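Long-range contact in E3 ubiquitin-protein ligase ORTHRUS 2 (Arabidopsis thaliana, PDB 7DUF), which probably attaches ubiquitin to target proteins as a RING-type E3 ligase and carries a zinc-binding PHD finger that fails to recognise the histone H3K4 peptide: residues E30-G35 with L57-P62. Residues are numbered along the deposited sequence; the frame is centred on the assembly and turned at random.
Sequences ESLTCG and LQWHCP. With ZN (zinc ion), chain C.
Trp59 and Leu32 meet on the buried side of this contact in the PHD finger, where strand 31-33 faces the loop after helix 53-57, beside the four-cysteine zinc site. Methyl CD1 of Leu32 lies over one face of the indole in a CH-pi contact, 3.6 Å from the centroid of the five-membered ring and 19° off its normal. CG of Trp59 is anti to the backbone N (chi1 -178°), which lays the ring against Leu32; its benzo edge meets the backbone of Thr33, with CE3 3.6 Å from Thr33 O. Trp41 of the neighbouring strand stacks edge-to-face with the same indole. With an alanine at Trp59, the Leu32 methyl would probably lose its aromatic cover and a gap open between Leu32 and Trp41. Across the metal side, CB of Cys34 and CB of Cys61 pack 3.7 Å apart; both residues bind the zinc through SG, and Cys37 and Cys64 complete the shell. The solvent side is sparser: exposed Gly35 gives its N-H to Trp59 O at 3.0 Å, and the His60 ring merely sets its ND1 edge 4.1 Å from Gly35 N. Cys34 SG, 2.3 Å from zinc, also accepts a nearly straight (174°) hydrogen bond from Cys61 N at 3.3 Å.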
loop_
_atom_site.group_PDB
_atom_site.type_symbol
_atom_site.label_atom_id
_atom_site.label_comp_id
_atom_site.label_asym_id
_atom_site.label_seq_id
_atom_site.Cartn_x
_atom_site.Cartn_y
_atom_site.Cartn_z
ATOM N N GLU A 30 -3.517 -8.354 -1.327
ATOM C CA GLU A 30 -4.935 -8.038 -1.205
ATOM C C GLU A 30 -5.259 -7.310 0.093
ATOM O O GLU A 30 -6.438 -7.176 0.437
ATOM C CB GLU A 30 -5.779 -9.312 -1.303
ATOM C CG GLU A 30 -5.506 -10.160 -2.532
ATOM C CD GLU A 30 -6.606 -11.170 -2.791
ATOM O OE1 GLU A 30 -6.406 -12.062 -3.642
ATOM O OE2 GLU A 30 -7.672 -11.070 -2.146
ATOM N N SER A 31 -4.251 -6.837 0.819
ATOM C CA SER A 31 -4.445 -6.221 2.123
ATOM C C SER A 31 -4.086 -4.742 2.073
ATOM O O SER A 31 -3.091 -4.354 1.454
ATOM C CB SER A 31 -3.602 -6.922 3.193
ATOM O OG SER A 31 -3.305 -6.043 4.265
ATOM N N LEU A 32 -4.906 -3.924 2.730
ATOM C CA LEU A 32 -4.691 -2.486 2.816
ATOM C C LEU A 32 -4.971 -2.033 4.238
ATOM O O LEU A 32 -6.024 -2.358 4.796
ATOM C CB LEU A 32 -5.589 -1.726 1.834
ATOM C CG LEU A 32 -4.896 -0.912 0.741
ATOM C CD1 LEU A 32 -5.870 0.059 0.095
ATOM C CD2 LEU A 32 -3.691 -0.174 1.306
ATOM N N THR A 33 -4.037 -1.291 4.823
ATOM C CA THR A 33 -4.198 -0.748 6.162
ATOM C C THR A 33 -4.447 0.752 6.080
ATOM O O THR A 33 -3.879 1.441 5.225
ATOM C CB THR A 33 -2.972 -1.032 7.035
ATOM O OG1 THR A 33 -2.017 0.026 6.886
ATOM C CG2 THR A 33 -2.328 -2.353 6.641
ATOM N N CYS A 34 -5.303 1.247 6.967
ATOM C CA CYS A 34 -5.656 2.657 6.972
ATOM C C CYS A 34 -4.485 3.504 7.458
ATOM O O CYS A 34 -3.700 3.090 8.314
ATOM C CB CYS A 34 -6.880 2.889 7.860
ATOM S SG CYS A 34 -7.458 4.599 7.948
ATOM N N GLY A 35 -4.365 4.703 6.890
ATOM C CA GLY A 35 -3.344 5.632 7.334
ATOM C C GLY A 35 -3.688 6.401 8.589
ATOM O O GLY A 35 -2.838 7.128 9.112
ATOM N N LEU A 57 -1.495 4.727 -1.543
ATOM C CA LEU A 57 -0.447 4.957 -0.555
ATOM C C LEU A 57 -1.004 5.629 0.695
ATOM O O LEU A 57 -0.860 5.113 1.808
ATOM C CB LEU A 57 0.677 5.792 -1.171
ATOM C CG LEU A 57 1.389 5.077 -2.320
ATOM C CD1 LEU A 57 2.589 5.865 -2.824
ATOM C CD2 LEU A 57 1.799 3.689 -1.873
ATOM N N GLN A 58 -1.644 6.784 0.528
ATOM C CA GLN A 58 -2.303 7.472 1.637
ATOM C C GLN A 58 -3.787 7.100 1.678
ATOM O O GLN A 58 -4.680 7.946 1.640
ATOM C CB GLN A 58 -2.107 8.980 1.515
ATOM N N TRP A 59 -4.035 5.795 1.755
ATOM C CA TRP A 59 -5.397 5.284 1.759
ATOM C C TRP A 59 -6.043 5.475 3.123
ATOM O O TRP A 59 -5.408 5.273 4.162
ATOM C CB TRP A 59 -5.422 3.804 1.380
ATOM C CG TRP A 59 -6.808 3.247 1.312
ATOM C CD1 TRP A 59 -7.754 3.520 0.369
ATOM C CD2 TRP A 59 -7.413 2.334 2.235
ATOM N NE1 TRP A 59 -8.909 2.827 0.642
ATOM C CE2 TRP A 59 -8.725 2.092 1.782
ATOM C CE3 TRP A 59 -6.972 1.695 3.397
ATOM C CZ2 TRP A 59 -9.600 1.239 2.451
ATOM C CZ3 TRP A 59 -7.840 0.848 4.060
ATOM C CH2 TRP A 59 -9.139 0.627 3.584
ATOM N N HIS A 60 -7.315 5.857 3.111
ATOM C CA HIS A 60 -8.092 6.060 4.325
ATOM C C HIS A 60 -9.326 5.172 4.272
ATOM O O HIS A 60 -10.079 5.202 3.292
ATOM C CB HIS A 60 -8.473 7.533 4.485
ATOM C CG HIS A 60 -7.293 8.436 4.674
ATOM N ND1 HIS A 60 -6.184 8.065 5.403
ATOM C CD2 HIS A 60 -7.040 9.685 4.216
ATOM C CE1 HIS A 60 -5.304 9.048 5.395
ATOM N NE2 HIS A 60 -5.798 10.043 4.681
ATOM N N CYS A 61 -9.523 4.384 5.326
ATOM C CA CYS A 61 -10.544 3.351 5.331
ATOM C C CYS A 61 -11.943 3.964 5.334
ATOM O O CYS A 61 -12.119 5.134 5.686
ATOM C CB CYS A 61 -10.351 2.438 6.539
ATOM S SG CYS A 61 -11.005 3.073 8.091
ATOM N N PRO A 62 -12.958 3.190 4.929
ATOM C CA PRO A 62 -14.322 3.742 4.867
ATOM C C PRO A 62 -14.824 4.300 6.187
ATOM O O PRO A 62 -15.645 5.226 6.182
ATOM C CB PRO A 62 -15.157 2.538 4.413
ATOM C CG PRO A 62 -14.207 1.703 3.634
ATOM C CD PRO A 62 -12.886 1.841 4.336
HETATM ZN ZN ZN C . -9.307 4.126 9.291
#